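Local coordinates for periplasmic binding protein/LacI transcriptional regulator (Brachyspira murdochii, PDB 4KQC), which probably binds a carbohydrate as the solute-binding protein of a bacterial ABC transporter, at residues 106-120 with 292-304. Sequence-based numbering, arbitrary orientation. Where two conformers were deposited one is given.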
ATOM      1  N   LEU A 106     -18.329 -10.642  -2.412  1.00 12.56           N
ATOM      2  CA  LEU A 106     -19.462  -9.761  -2.271  1.00 12.35           C
ATOM      3  C   LEU A 106     -19.141  -8.273  -2.154  1.00 13.13           C
ATOM      4  O   LEU A 106     -19.927  -7.419  -2.624  1.00 13.03           O
ATOM      5  CB  LEU A 106     -20.307 -10.205  -1.078  1.00 13.18           C
ATOM      6  CG  LEU A 106     -21.039 -11.538  -1.164  1.00 14.09           C
ATOM      7  CD1 LEU A 106     -21.572 -11.933   0.203  1.00 14.53           C
ATOM      8  CD2 LEU A 106     -22.204 -11.417  -2.113  1.00 15.48           C
ATOM      9  N   ALA A 107     -18.046  -7.987  -1.470  1.00 12.48           N
ATOM     10  CA  ALA A 107     -17.601  -6.661  -1.133  1.00 12.36           C
ATOM     11  C   ALA A 107     -16.203  -6.770  -0.564  1.00 12.89           C
ATOM     12  O   ALA A 107     -15.785  -7.862  -0.121  1.00 11.97           O
ATOM     13  CB  ALA A 107     -18.537  -6.024  -0.145  1.00 12.30           C
ATOM     14  N   THR A 108     -15.495  -5.635  -0.588  1.00 12.88           N
ATOM     15  CA  THR A 108     -14.126  -5.526  -0.073  1.00 12.15           C
ATOM     16  C   THR A 108     -14.030  -4.239   0.729  1.00 12.63           C
ATOM     17  O   THR A 108     -14.629  -3.200   0.360  1.00 12.62           O
ATOM     18  CB  THR A 108     -13.139  -5.507  -1.242  1.00 13.90           C
ATOM     19  OG1 THR A 108     -13.229  -6.764  -1.940  1.00 14.83           O
ATOM     20  CG2 THR A 108     -11.751  -5.287  -0.842  1.00 15.13           C
ATOM     21  N   ALA A 109     -13.319  -4.311   1.843  1.00 11.23           N
ATOM     22  CA  ALA A 109     -12.922  -3.099   2.589  1.00 11.21           C
ATOM     23  C   ALA A 109     -11.420  -2.824   2.389  1.00 10.75           C
ATOM     24  O   ALA A 109     -10.596  -3.635   2.788  1.00 10.92           O
ATOM     25  CB  ALA A 109     -13.222  -3.269   4.039  1.00 11.98           C
ATOM     26  N   SER A 110     -11.069  -1.671   1.826  1.00 11.81           N
ATOM     27  CA  SER A 110      -9.685  -1.393   1.513  1.00 12.31           C
ATOM     28  C   SER A 110      -9.416   0.038   1.263  1.00 12.17           C
ATOM     29  O   SER A 110     -10.345   0.798   1.022  1.00 11.68           O
ATOM     30  CB  SER A 110      -9.283  -2.107   0.222  1.00 14.50           C
ATOM     31  OG  SER A 110      -9.974  -1.647  -0.895  1.00 18.96           O
ATOM     32  N   THR A 111      -8.130   0.379   1.269  1.00 11.50           N
ATOM     33  CA  THR A 111      -7.665   1.656   0.795  1.00 11.77           C
ATOM     34  C   THR A 111      -7.957   1.695  -0.713  1.00 11.42           C
ATOM     35  O   THR A 111      -7.778   0.690  -1.418  1.00 13.74           O
ATOM     36  CB  THR A 111      -6.175   1.713   1.044  1.00 11.75           C
ATOM     37  OG1 THR A 111      -5.939   1.546   2.464  1.00 11.19           O
ATOM     38  CG2 THR A 111      -5.593   3.045   0.475  1.00 12.69           C
ATOM     39  N   ASP A 112      -8.321   2.834  -1.255  1.00 12.27           N
ATOM     40  CA  ASP A 112      -8.293   3.024  -2.712  1.00 12.23           C
ATOM     41  C   ASP A 112      -6.839   3.414  -3.149  1.00 12.13           C
ATOM     42  O   ASP A 112      -6.370   4.545  -2.938  1.00 12.46           O
ATOM     43  CB  ASP A 112      -9.320   4.098  -3.061  1.00 14.04           C
ATOM     44  CG  ASP A 112      -9.371   4.461  -4.535  1.00 16.96           C
ATOM     45  OD1 ASP A 112      -8.413   4.257  -5.267  1.00 16.83           O
ATOM     46  OD2 ASP A 112     -10.386   5.092  -4.919  1.00 21.38           O
ATOM     47  N   ASN A 113      -6.101   2.437  -3.635  1.00 12.91           N
ATOM     48  CA  ASN A 113      -4.708   2.635  -4.028  1.00 12.39           C
ATOM     49  C   ASN A 113      -4.473   3.801  -4.973  1.00 12.74           C
ATOM     50  O   ASN A 113      -3.543   4.569  -4.778  1.00 12.38           O
ATOM     51  CB  ASN A 113      -4.140   1.367  -4.632  1.00 13.30           C
ATOM     52  CG  ASN A 113      -3.798   0.351  -3.581  1.00 13.35           C
ATOM     53  OD1 ASN A 113      -3.232   0.682  -2.508  1.00 14.32           O
ATOM     54  ND2 ASN A 113      -4.098  -0.887  -3.871  1.00 15.84           N
ATOM     55  N   ARG A 114      -5.310   3.907  -6.000  1.00 12.82           N
ATOM     56  CA  ARG A 114      -5.125   4.938  -6.991  1.00 12.88           C
ATOM     57  C   ARG A 114      -5.300   6.350  -6.389  1.00 12.25           C
ATOM     58  O   ARG A 114      -4.476   7.249  -6.618  1.00 12.63           O
ATOM     59  CB  ARG A 114      -6.051   4.763  -8.195  1.00 12.86           C
ATOM     60  CG  ARG A 114      -5.610   3.596  -9.060  1.00 13.89           C
ATOM     61  CD  ARG A 114      -6.708   3.193 -10.036  1.00 15.89           C
ATOM     62  NE  ARG A 114      -6.202   2.178 -10.974  1.00 17.04           N
ATOM     63  CZ  ARG A 114      -6.033   0.877 -10.672  1.00 17.75           C
ATOM     64  NH1 ARG A 114      -6.393   0.359  -9.490  1.00 17.67           N
ATOM     65  NH2 ARG A 114      -5.526   0.082 -11.595  1.00 21.17           N
ATOM     66  N   ALA A 115      -6.309   6.482  -5.518  1.00 12.02           N
ATOM     67  CA  ALA A 115      -6.551   7.736  -4.822  1.00 11.85           C
ATOM     68  C   ALA A 115      -5.477   8.094  -3.849  1.00 11.79           C
ATOM     69  O   ALA A 115      -5.115   9.250  -3.766  1.00 11.53           O
ATOM     70  CB  ALA A 115      -7.864   7.630  -4.081  1.00 13.31           C
ATOM     71  N   ALA A 116      -4.926   7.121  -3.148  1.00 11.40           N
ATOM     72  CA  ALA A 116      -3.868   7.386  -2.195  1.00 12.07           C
ATOM     73  C   ALA A 116      -2.618   7.856  -2.945  1.00 11.79           C
ATOM     74  O   ALA A 116      -1.911   8.787  -2.538  1.00 11.53           O
ATOM     75  CB  ALA A 116      -3.590   6.161  -1.413  1.00 12.94           C
ATOM     76  N   ALA A 117      -2.330   7.184  -4.055  1.00 11.03           N
ATOM     77  CA  ALA A 117      -1.180   7.529  -4.869  1.00 10.94           C
ATOM     78  C   ALA A 117      -1.303   8.898  -5.526  1.00 11.83           C
ATOM     79  O   ALA A 117      -0.297   9.566  -5.765  1.00 11.84           O
ATOM     80  CB  ALA A 117      -0.954   6.426  -5.908  1.00 11.79           C
ATOM     81  N   ALA A 118      -2.524   9.285  -5.846  1.00 11.93           N
ATOM     82  CA  ALA A 118      -2.803  10.600  -6.359  1.00 12.05           C
ATOM     83  C   ALA A 118      -2.484  11.662  -5.341  1.00 11.84           C
ATOM     84  O   ALA A 118      -2.101  12.757  -5.745  1.00 13.63           O
ATOM     85  CB  ALA A 118      -4.225  10.703  -6.858  1.00 12.71           C
ATOM     86  N   ILE A 119      -2.637  11.394  -4.036  1.00 11.77           N
ATOM     87  CA  ILE A 119      -2.276  12.381  -3.009  1.00 12.04           C
ATOM     88  C   ILE A 119      -0.766  12.634  -3.154  1.00 11.63           C
ATOM     89  O   ILE A 119      -0.292  13.777  -3.108  1.00 12.04           O
ATOM     90  CB  ILE A 119      -2.600  11.896  -1.565  1.00 12.84           C
ATOM     91  CG1 ILE A 119      -4.108  11.675  -1.366  1.00 15.17           C
ATOM     92  CG2 ILE A 119      -1.935  12.832  -0.562  1.00 13.09           C
ATOM     93  CD1 ILE A 119      -4.445  10.921  -0.105  1.00 17.79           C
ATOM     94  N   VAL A 120      -0.003  11.554  -3.342  1.00 10.74           N
ATOM     95  CA  VAL A 120       1.434  11.696  -3.414  1.00 10.86           C
ATOM     96  C   VAL A 120       1.761  12.515  -4.682  1.00 10.53           C
ATOM     97  O   VAL A 120       2.629  13.362  -4.645  1.00 10.22           O
ATOM     98  CB  VAL A 120       2.163  10.316  -3.397  1.00 10.70           C
ATOM     99  CG1 VAL A 120       3.676  10.503  -3.472  1.00 11.14           C
ATOM    100  CG2 VAL A 120       1.834   9.565  -2.099  1.00 11.40           C
ATOM    101  N   SER A 292     -27.524  -6.830   2.398  1.00 23.82           N
ATOM    102  CA  SER A 292     -26.780  -6.342   1.253  0.60 22.96           C
ATOM    103  C   SER A 292     -25.542  -5.598   1.714  1.00 20.80           C
ATOM    104  O   SER A 292     -25.577  -4.860   2.711  1.00 19.62           O
ATOM    105  CB  SER A 292     -27.636  -5.424   0.396  0.60 25.30           C
ATOM    106  OG  SER A 292     -28.171  -4.392   1.179  0.60 26.70           O
ATOM    107  N   VAL A 293     -24.436  -5.824   1.006  1.00 17.96           N
ATOM    108  CA  VAL A 293     -23.192  -5.132   1.301  1.00 17.09           C
ATOM    109  C   VAL A 293     -22.575  -4.515   0.055  1.00 17.52           C
ATOM    110  O   VAL A 293     -22.844  -4.932  -1.075  1.00 17.92           O
ATOM    111  CB  VAL A 293     -22.156  -6.106   1.957  1.00 16.68           C
ATOM    112  CG1 VAL A 293     -22.626  -6.591   3.337  1.00 17.64           C
ATOM    113  CG2 VAL A 293     -21.819  -7.295   1.075  1.00 17.70           C
ATOM    114  N   SER A 294     -21.709  -3.527   0.279  1.00 16.67           N
ATOM    115  CA  SER A 294     -21.013  -2.818  -0.786  1.00 16.73           C
ATOM    116  C   SER A 294     -19.587  -2.542  -0.406  1.00 14.31           C
ATOM    117  O   SER A 294     -19.226  -2.534   0.769  1.00 13.35           O
ATOM    118  CB  SER A 294     -21.730  -1.462  -0.989  1.00 19.74           C
ATOM    119  OG  SER A 294     -23.000  -1.659  -1.635  1.00 27.61           O
ATOM    120  N   ASN A 295     -18.740  -2.367  -1.419  1.00 14.16           N
ATOM    121  CA  ASN A 295     -17.351  -2.020  -1.167  1.00 13.83           C
ATOM    122  C   ASN A 295     -17.228  -0.816  -0.263  1.00 13.06           C
ATOM    123  O   ASN A 295     -18.024   0.153  -0.347  1.00 14.14           O
ATOM    124  CB  ASN A 295     -16.661  -1.704  -2.452  1.00 14.91           C
ATOM    125  CG  ASN A 295     -16.523  -2.890  -3.337  1.00 16.88           C
ATOM    126  OD1 ASN A 295     -16.403  -4.055  -2.876  1.00 15.86           O
ATOM    127  ND2 ASN A 295     -16.461  -2.624  -4.640  1.00 20.01           N
ATOM    128  N   ILE A 296     -16.226  -0.846   0.600  1.00 12.41           N
ATOM    129  CA  ILE A 296     -15.960   0.248   1.510  1.00 13.30           C
ATOM    130  C   ILE A 296     -14.561   0.774   1.266  1.00 12.28           C
ATOM    131  O   ILE A 296     -13.581   0.010   1.234  1.00 13.15           O
ATOM    132  CB  ILE A 296     -16.111  -0.214   2.944  1.00 14.56           C
ATOM    133  CG1 ILE A 296     -17.568  -0.672   3.171  1.00 16.79           C
ATOM    134  CG2 ILE A 296     -15.677   0.885   3.855  1.00 15.53           C
ATOM    135  CD1 ILE A 296     -17.835  -1.127   4.534  1.00 18.95           C
ATOM    136  N   ASP A 297     -14.442   2.095   1.106  1.00 12.52           N
ATOM    137  CA  ASP A 297     -13.145   2.751   0.901  1.00 12.71           C
ATOM    138  C   ASP A 297     -12.707   3.281   2.242  1.00 12.92           C
ATOM    139  O   ASP A 297     -13.352   4.201   2.796  1.00 13.10           O
ATOM    140  CB  ASP A 297     -13.370   3.883  -0.103  1.00 13.75           C
ATOM    141  CG  ASP A 297     -12.117   4.688  -0.409  1.00 15.25           C
ATOM    142  OD1 ASP A 297     -11.043   4.461   0.215  1.00 14.68           O
ATOM    143  OD2 ASP A 297     -12.256   5.632  -1.272  1.00 16.27           O
ATOM    144  N   THR A 298     -11.618   2.762   2.795  1.00 12.88           N
ATOM    145  CA  THR A 298     -11.139   3.212   4.084  1.00 12.96           C
ATOM    146  C   THR A 298     -10.159   4.407   3.987  1.00 12.01           C
ATOM    147  O   THR A 298      -9.726   4.943   5.016  1.00 13.18           O
ATOM    148  CB  THR A 298     -10.556   2.032   4.890  1.00 14.22           C
ATOM    149  OG1 THR A 298      -9.574   1.369   4.108  1.00 12.82           O
ATOM    150  CG2 THR A 298     -11.666   1.003   5.247  1.00 15.40           C
ATOM    151  N   GLY A 299      -9.768   4.783   2.780  1.00 12.52           N
ATOM    152  CA  GLY A 299      -9.014   6.008   2.576  1.00 12.09           C
ATOM    153  C   GLY A 299      -7.560   6.020   2.927  1.00 11.93           C
ATOM    154  O   GLY A 299      -7.007   4.966   3.218  1.00 13.59           O
ATOM    155  N   ALA A 300      -6.923   7.173   2.812  1.00 12.23           N
ATOM    156  CA  ALA A 300      -5.526   7.313   3.078  1.00 12.19           C
ATOM    157  C   ALA A 300      -5.252   8.752   3.440  1.00 13.39           C
ATOM    158  O   ALA A 300      -6.063   9.600   3.107  1.00 12.79           O
ATOM    159  CB  ALA A 300      -4.723   6.876   1.864  1.00 14.48           C
ATOM    160  N   LYS A 301      -4.172   8.992   4.192  1.00 13.44           N
ATOM    161  CA  LYS A 301      -3.864  10.324   4.690  1.00 15.04           C
ATOM    162  C   LYS A 301      -2.375  10.599   4.497  1.00 12.89           C
ATOM    163  O   LYS A 301      -1.530   9.678   4.680  1.00 12.74           O
ATOM    164  CB  LYS A 301      -4.164  10.456   6.176  1.00 17.58           C
ATOM    165  CG  LYS A 301      -5.630  10.524   6.568  1.00 21.36           C
ATOM    166  CD  LYS A 301      -5.688  10.861   8.055  1.00 23.62           C
ATOM    167  CE  LYS A 301      -7.088  11.067   8.587  1.00 27.59           C
ATOM    168  NZ  LYS A 301      -7.853  11.949   7.689  1.00 31.81           N
ATOM    169  N   TRP A 302      -2.085  11.841   4.096  1.00 12.22           N
ATOM    170  CA  TRP A 302      -0.698  12.294   4.012  1.00 12.12           C
ATOM    171  C   TRP A 302      -0.160  12.500   5.413  1.00 12.59           C
ATOM    172  O   TRP A 302      -0.830  13.103   6.265  1.00 12.94           O
ATOM    173  CB  TRP A 302      -0.652  13.631   3.253  1.00 12.54           C
ATOM    174  CG  TRP A 302       0.680  14.257   3.161  1.00 12.39           C
ATOM    175  CD1 TRP A 302       1.154  15.300   3.881  1.00 13.79           C
ATOM    176  CD2 TRP A 302       1.750  13.844   2.278  1.00 13.38           C
ATOM    177  NE1 TRP A 302       2.436  15.608   3.469  1.00 13.85           N
ATOM    178  CE2 TRP A 302       2.841  14.713   2.516  1.00 13.93           C
ATOM    179  CE3 TRP A 302       1.887  12.835   1.319  1.00 13.67           C
ATOM    180  CZ2 TRP A 302       4.035  14.639   1.784  1.00 14.24           C
ATOM    181  CZ3 TRP A 302       3.075  12.745   0.640  1.00 13.40           C
ATOM    182  CH2 TRP A 302       4.135  13.634   0.878  1.00 13.29           C
ATOM    183  N   TYR A 303       1.083  12.121   5.607  1.00 12.23           N
ATOM    184  CA  TYR A 303       1.819  12.401   6.845  1.00 12.56           C
ATOM    185  C   TYR A 303       3.248  12.842   6.507  1.00 12.92           C
ATOM    186  O   TYR A 303       3.838  12.435   5.465  1.00 12.31           O
ATOM    187  CB  TYR A 303       1.730  11.288   7.830  1.00 12.04           C
ATOM    188  CG  TYR A 303       2.618  10.099   7.544  1.00 11.96           C
ATOM    189  CD1 TYR A 303       2.193   9.122   6.667  1.00 12.28           C
ATOM    190  CD2 TYR A 303       3.825   9.949   8.196  1.00 12.12           C
ATOM    191  CE1 TYR A 303       2.948   8.037   6.452  1.00 12.04           C
ATOM    192  CE2 TYR A 303       4.623   8.841   7.955  1.00 12.90           C
ATOM    193  CZ  TYR A 303       4.173   7.918   7.068  1.00 12.38           C
ATOM    194  OH  TYR A 303       4.998   6.841   6.845  1.00 13.34           O
ATOM    195  N   ASP A 304       3.776  13.690   7.389  1.00 13.54           N
ATOM    196  CA  ASP A 304       5.064  14.305   7.188  1.00 14.86           C
ATOM    197  C   ASP A 304       5.569  14.748   8.552  1.00 15.99           C
ATOM    198  O   ASP A 304       4.960  14.430   9.560  1.00 15.85           O
ATOM    199  CB  ASP A 304       4.992  15.399   6.106  1.00 15.32           C
ATOM    200  CG  ASP A 304       4.118  16.600   6.496  1.00 18.95           C
ATOM    201  OD1 ASP A 304       3.775  16.735   7.684  1.00 20.25           O
ATOM    202  OD2 ASP A 304       3.742  17.357   5.563  1.00 21.27           O
TER
HETATM  203  O   HOH W   1     -22.626  -7.653  -3.135  1.00 18.79           O
HETATM  204  O   HOH W   2     -15.208  -6.269  -3.884  1.00 18.73           O
HETATM  205  O   HOH W   3      -7.170   2.679   4.537  1.00 10.73           O
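A109 and S110 pair in parallel with I296 and D297, adding the short strand 296-297 to the edge of one domain's sheet in this two-domain periplasmic-binding-protein fold; both segments then cross side by side into the second domain as two of the interdomain hinge connections. Three backbone hydrogen bonds of 2.9 to 3.1 Å join the strands: I296 N to T108 O, S110 N to I296 O and T298 N to S110 O. N295 extends the pairing with its side chain: OD1 accepts a bent hydrogen bond (138°) from T108 N at 2.9 Å and a second from a water that also meets T108 OG1.

In the hinge, a water bridges T111 OG1, T298 OG1 and G299 O. T111 OG1 accepts from this water and is also hydrogen-bonded to Q271 OE1. With CG2 anti to the backbone N (chi1 -59° for OG1), T111 lays this methyl 3.6 Å from G299 O. A valine here would probably leave Q271 OE1 without this hydroxyl and the water held by T298 OG1 and G299 O alone.

V293 CG2 packs on A107 CB at one end; beyond the crossing A116 CB meets A300 CB at 3.5 Å. I119 CG2 lies against W302 CB, the two side chains running antiparallel, and V120 CG2 reaches the indole edge at CZ3, 4.4 Å away.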